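Local atomic coordinates of TRAS1 ORF2p (Bombyx mori, PDB entry 1WDU), a protein that probably cuts chromosomal target DNA through this N-terminal endonuclease domain, allowing a telomere-specific non-LTR retrotransposon to insert. Residues M175-L178 against G179-L183; E214-L217 against D218-G222; I137-V140 against E141-G145. The protein carries 1 engineered substitution. All blocks are in the same frame, centred on the assembly; numbering follows the deposited sequence.

In the fold
Interaction 3 comes first along the chain, at the C-terminal end of helix 131-142, which links parallel strands 116-123 and 149-154 in a beta-alpha-beta crossover. Interaction 1 follows where helix 169-181 ends and turns into strand 184-185. Interaction 2 is last and tightens the turn between strand 204-212 of the seven-stranded sheet and edge strand 220-225 of the six-stranded one. All three are local and in series; none encloses or crosses another. Interactions 1 and 3 touch through Leu181 on Ile137 and a Glu180-Lys138 salt bridge, tying two helices of one outer layer together, whereas interaction 2 lies in the connection from one sheet of the four-layered alpha/beta sandwich to the other.

Interaction 1 of 3, residues M175-L178 against G179-L183; sequences MGTL and GELGL
Leu178 and Leu183 meet across the end of helix 169-181, with Leu178 CG 4.0 Å from Leu183 CB and the two side chains at about a right angle. The backbone beneath them forms a Schellman motif. Gly182 leaves the helix with a positive phi of 72°, Leu183 N reaches back to Leu178 O at 3.0 Å, and a weak bond joins Gly182 N to Gly179 O at 3.5 Å. Leu178 O thus takes a second, weak bond, from Leu181 N, besides that from Leu183 N. The apolar pair spanning the motif is its usual hydrophobic partner. Thr177 and Leu181, one turn apart along the helix, run side by side in the same direction. Thr177 CG2 stands opposite its backbone N (the OG1 torsion, chi1, is -63°) and meets Leu181 CD1 at 4.0 Å; OG1 is thereby turned to the carbonyl of Gln173 on the preceding turn. Leu181 CG lies 3.2 Å from Thr177 O, the acceptor for Leu181 N at 3.1 Å. Glu180 extends its chain past Gly176 O, and its OE1 forms a salt bridge with Lys138 NZ of helix 131-142. Thr177, Leu181 and Leu183 lean on that helix, through Leu134 and Ile137, while Met175 and Leu178 rest on Ile185 of strand 184-185.

Interaction 2 of 3, residues E214-L217 against D218-G222; sequences EDML and DLIDG
Met216 and Leu219 close a type II beta turn through one backbone bond: Leu219 N donates to Met216 O at 2.9 Å, with an N-H...O angle of 149°. The donor stands above the carbonyl plane rather than on a lone pair. Leu217 and Asp218 occupy the turn corners, Asp218 with a positive phi of 105°, a conformation less common for residues other than glycine. Just before the turn, Leu217 N bonds to Glu214 O at 3.0 Å, so a short 3-10 segment runs straight into it. Apolar contacts come mainly from the thioether of Met216. Its chain bends at both chi2 and chi3, which folds the tip back over the residues following the turn. SD then lies 4.0 Å from Leu219 CD2, the two side chains crossing at about a right angle, and CE lies 4.0 Å from Ile220 CD1. Ile150 of strand 149-154 packs against both Met216 and Ile220. Among the polar groups, Asp215 turns its carboxylate to Arg148 N and Thr213 OG1, both bonded to OD2. Glu214 OE2 and Asp218 OD2 stay 6.5 Å apart, so any repulsion between these acids is probably mild. Chemically, direction comes from the single turn bond, which sets the path of the chain, while the methionine and aliphatic groups add contact without demanding exact geometry; Asp215 adds polar bonds from the 3-10 segment to Arg148 and Thr213, outside the turn itself.

Interaction 3 of 3, residues I137-V140 against E141-G145; sequences IKRV and ERKMG
Ile137 passes its carbonyl to the next turn of helix 131-142, with Glu141 N bonded to Ile137 O at 3.0 Å. Lys138 does the same for Arg142, whose N lies 2.9 Å from Lys138 O. Arg139 accepts the last of these helical bonds, from Lys143 N at 3.0 Å, and its side chain carries most of the contact beyond the backbone. With CG anti to the backbone N (chi1 -176°), its chain runs extended alongside that of Lys143, and Arg139 NH2 comes within 3.5 Å of Lys143 NZ. These like charges probably repel each other; Arg139 NH1 is held by a hydrogen bond to the carbonyl of Gln99. Arg142, with CG between its backbone N and carbonyl carbon (chi1 76°) and a bend at chi3, brings NH1 back to 3.5 Å from Arg139 CG, which sits at the edge of the Arg142 guanidinium. The two guanidinium planes are 49° apart. At Val140 the series of bonds ends: Val140 O takes none from Met144 N, whose angle is poor, and Lys143 is the first residue past the helix to leave helical phi/psi. The buried Val140 side chain packs on Ile105 and Val107 of strand 105-111, and together with Ile137 on Phe151 of strand 149-154, so this helix end lies against the seven-stranded sheet, with helix 169-181 alongside.

Interaction 1 of 3, residues M175-L178 against G179-L183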
# COMPACT_ATOMS: atom_id res chain seq x y z
N MET A 175 2.92 14.20 -6.35
CA MET A 175 2.77 14.10 -7.80
C MET A 175 4.09 14.45 -8.50
O MET A 175 4.47 13.81 -9.48
CB MET A 175 1.67 15.04 -8.31
CG MET A 175 0.25 14.48 -8.23
SD MET A 175 0.09 12.84 -9.01
CE MET A 175 0.14 13.27 -10.77
N GLY A 176 4.76 15.48 -8.00
CA GLY A 176 6.02 15.91 -8.58
C GLY A 176 7.03 14.77 -8.52
O GLY A 176 7.72 14.48 -9.49
N THR A 177 7.09 14.14 -7.35
CA THR A 177 7.99 13.01 -7.16
C THR A 177 7.60 11.88 -8.10
O THR A 177 8.45 11.26 -8.74
CB THR A 177 7.95 12.54 -5.70
OG1 THR A 177 8.42 13.60 -4.86
CG2 THR A 177 8.82 11.31 -5.50
N LEU A 178 6.30 11.60 -8.20
CA LEU A 178 5.87 10.53 -9.10
C LEU A 178 6.34 10.82 -10.52
O LEU A 178 6.85 9.92 -11.20
CB LEU A 178 4.35 10.39 -9.09
CG LEU A 178 3.75 9.45 -8.04
CD1 LEU A 178 4.48 9.57 -6.71
CD2 LEU A 178 2.27 9.77 -7.90
N GLY A 179 6.18 12.07 -10.95
CA GLY A 179 6.60 12.47 -12.28
C GLY A 179 8.07 12.21 -12.57
O GLY A 179 8.42 11.76 -13.66
N GLU A 180 8.92 12.51 -11.61
CA GLU A 180 10.36 12.31 -11.77
C GLU A 180 10.73 10.83 -11.86
O GLU A 180 11.69 10.46 -12.54
CB GLU A 180 11.11 12.93 -10.59
CG GLU A 180 11.23 14.43 -10.63
CD GLU A 180 11.57 15.02 -9.27
OE1 GLU A 180 12.40 14.41 -8.55
OE2 GLU A 180 11.00 16.08 -8.93
N LEU A 181 9.96 9.99 -11.17
CA LEU A 181 10.24 8.56 -11.15
C LEU A 181 9.50 7.74 -12.20
O LEU A 181 9.74 6.54 -12.33
CB LEU A 181 9.94 8.00 -9.76
CG LEU A 181 10.53 8.80 -8.59
CD1 LEU A 181 10.25 8.07 -7.29
CD2 LEU A 181 12.03 8.99 -8.78
N GLY A 182 8.60 8.38 -12.94
CA GLY A 182 7.85 7.64 -13.94
C GLY A 182 6.81 6.73 -13.30
O GLY A 182 6.36 5.76 -13.91
N LEU A 183 6.41 7.04 -12.06
CA LEU A 183 5.42 6.26 -11.34
C LEU A 183 4.02 6.67 -11.79
O LEU A 183 3.72 7.86 -11.94
CB LEU A 183 5.60 6.45 -9.83
CG LEU A 183 6.96 5.96 -9.31
CD1 LEU A 183 7.11 6.27 -7.83
CD2 LEU A 183 7.08 4.46 -9.55

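Interaction 2 of 3, residues E214-L217 against D218-G222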
# COMPACT_ATOMS: atom_id res chain seq x y z
N GLU A 214 5.81 2.05 -14.88
CA GLU A 214 5.06 1.90 -16.13
C GLU A 214 4.81 0.44 -16.52
O GLU A 214 3.68 0.06 -16.86
CB GLU A 214 5.80 2.62 -17.27
CG GLU A 214 5.19 2.47 -18.67
CD GLU A 214 3.87 3.20 -18.83
OE1 GLU A 214 3.81 4.40 -18.51
OE2 GLU A 214 2.88 2.56 -19.28
N ASP A 215 5.85 -0.38 -16.46
CA ASP A 215 5.77 -1.79 -16.82
C ASP A 215 4.72 -2.59 -16.05
O ASP A 215 4.31 -3.66 -16.50
CB ASP A 215 7.14 -2.46 -16.66
CG ASP A 215 7.52 -2.69 -15.19
OD1 ASP A 215 7.11 -3.74 -14.63
OD2 ASP A 215 8.21 -1.84 -14.60
N MET A 216 4.29 -2.09 -14.90
CA MET A 216 3.29 -2.81 -14.11
C MET A 216 1.90 -2.68 -14.69
O MET A 216 1.06 -3.57 -14.53
CB MET A 216 3.31 -2.35 -12.65
CG MET A 216 4.52 -2.87 -11.90
SD MET A 216 4.72 -4.65 -12.15
CE MET A 216 3.20 -5.26 -11.39
N LEU A 217 1.64 -1.56 -15.36
CA LEU A 217 0.35 -1.40 -16.01
C LEU A 217 0.39 -2.53 -17.04
O LEU A 217 1.42 -2.73 -17.67
CB LEU A 217 0.28 -0.04 -16.71
CG LEU A 217 -0.11 1.19 -15.89
CD1 LEU A 217 0.65 1.24 -14.60
CD2 LEU A 217 0.16 2.44 -16.72
N ASP A 218 -0.72 -3.25 -17.18
CA ASP A 218 -0.83 -4.40 -18.11
C ASP A 218 -0.80 -5.69 -17.29
O ASP A 218 -1.13 -6.76 -17.80
CB ASP A 218 0.30 -4.45 -19.15
CG ASP A 218 0.08 -3.49 -20.31
OD1 ASP A 218 0.86 -3.56 -21.28
OD2 ASP A 218 -0.87 -2.68 -20.25
N LEU A 219 -0.37 -5.56 -16.04
CA LEU A 219 -0.30 -6.69 -15.12
C LEU A 219 -1.24 -6.44 -13.95
O LEU A 219 -1.43 -7.30 -13.10
CB LEU A 219 1.13 -6.85 -14.59
CG LEU A 219 2.14 -7.68 -15.38
CD1 LEU A 219 2.08 -7.35 -16.86
CD2 LEU A 219 3.53 -7.40 -14.82
N ILE A 220 -1.84 -5.25 -13.92
CA ILE A 220 -2.74 -4.88 -12.83
C ILE A 220 -4.12 -4.45 -13.30
O ILE A 220 -4.25 -3.72 -14.27
CB ILE A 220 -2.12 -3.72 -12.00
CG1 ILE A 220 -0.85 -4.21 -11.29
CG2 ILE A 220 -3.14 -3.17 -11.01
CD1 ILE A 220 -0.10 -3.13 -10.55
N ASP A 221 -5.16 -4.91 -12.61
CA ASP A 221 -6.52 -4.54 -12.96
C ASP A 221 -7.48 -4.74 -11.80
O ASP A 221 -7.12 -5.34 -10.78
CB ASP A 221 -6.99 -5.32 -14.20
CG ASP A 221 -7.20 -6.81 -13.92
OD1 ASP A 221 -8.19 -7.16 -13.24
OD2 ASP A 221 -6.38 -7.63 -14.39
N GLY A 222 -8.70 -4.23 -11.94
CA GLY A 222 -9.69 -4.38 -10.91
C GLY A 222 -9.53 -3.48 -9.70
O GLY A 222 -10.13 -3.73 -8.66

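Interaction 3 of 3, residues I137-V140 against E141-G145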
# COMPACT_ATOMS: atom_id res chain seq x y z
N ILE A 137 11.03 7.35 -1.07
CA ILE A 137 10.43 6.79 -2.28
C ILE A 137 11.50 6.76 -3.36
O ILE A 137 11.64 5.76 -4.07
CB ILE A 137 9.22 7.62 -2.79
CG1 ILE A 137 8.11 7.61 -1.73
CG2 ILE A 137 8.70 7.07 -4.13
CD1 ILE A 137 7.71 6.23 -1.27
N LYS A 138 12.25 7.85 -3.48
CA LYS A 138 13.32 7.94 -4.47
C LYS A 138 14.37 6.86 -4.22
O LYS A 138 14.73 6.12 -5.13
CB LYS A 138 13.99 9.32 -4.41
CG LYS A 138 13.05 10.48 -4.73
CD LYS A 138 13.80 11.79 -4.95
CE LYS A 138 12.86 12.90 -5.41
NZ LYS A 138 13.54 14.21 -5.67
N ARG A 139 14.83 6.77 -2.97
CA ARG A 139 15.83 5.78 -2.58
C ARG A 139 15.40 4.37 -2.98
O ARG A 139 16.21 3.59 -3.49
CB ARG A 139 16.07 5.85 -1.07
CG ARG A 139 17.16 4.92 -0.54
CD ARG A 139 17.73 5.46 0.77
NE ARG A 139 18.83 4.64 1.29
CZ ARG A 139 18.67 3.53 2.00
NH1 ARG A 139 17.45 3.09 2.30
NH2 ARG A 139 19.73 2.85 2.42
N VAL A 140 14.12 4.05 -2.76
CA VAL A 140 13.60 2.73 -3.11
C VAL A 140 13.62 2.55 -4.63
O VAL A 140 14.02 1.51 -5.13
CB VAL A 140 12.14 2.52 -2.60
CG1 VAL A 140 11.56 1.24 -3.17
CG2 VAL A 140 12.12 2.46 -1.08
N GLU A 141 13.19 3.58 -5.35
CA GLU A 141 13.13 3.52 -6.81
C GLU A 141 14.50 3.33 -7.48
O GLU A 141 14.65 2.48 -8.36
CB GLU A 141 12.45 4.80 -7.33
CG GLU A 141 11.68 4.64 -8.64
CD GLU A 141 12.57 4.72 -9.87
OE1 GLU A 141 12.04 4.55 -10.99
OE2 GLU A 141 13.79 4.96 -9.72
N ARG A 142 15.50 4.11 -7.07
CA ARG A 142 16.82 4.00 -7.70
C ARG A 142 17.60 2.76 -7.26
O ARG A 142 18.18 2.06 -8.09
CB ARG A 142 17.67 5.25 -7.41
CG ARG A 142 18.25 5.33 -6.00
CD ARG A 142 19.26 6.47 -5.89
NE ARG A 142 20.44 6.08 -5.12
CZ ARG A 142 20.46 5.86 -3.81
NH1 ARG A 142 19.36 5.99 -3.09
NH2 ARG A 142 21.59 5.47 -3.22
N LYS A 143 17.60 2.49 -5.97
CA LYS A 143 18.31 1.36 -5.41
C LYS A 143 17.55 0.05 -5.62
O LYS A 143 17.92 -0.98 -5.07
CB LYS A 143 18.54 1.60 -3.91
CG LYS A 143 19.43 0.60 -3.22
CD LYS A 143 19.82 1.10 -1.84
CE LYS A 143 20.86 0.19 -1.19
NZ LYS A 143 21.35 0.73 0.10
N MET A 144 16.50 0.09 -6.44
CA MET A 144 15.70 -1.10 -6.67
C MET A 144 15.27 -1.28 -8.13
O MET A 144 14.39 -2.09 -8.42
CB MET A 144 14.46 -1.06 -5.77
CG MET A 144 13.91 -2.41 -5.38
SD MET A 144 15.14 -3.38 -4.50
CE MET A 144 15.39 -4.70 -5.72
N GLY A 145 15.88 -0.52 -9.03
CA GLY A 145 15.54 -0.61 -10.44
C GLY A 145 14.29 0.18 -10.79
O GLY A 145 13.45 0.43 -9.92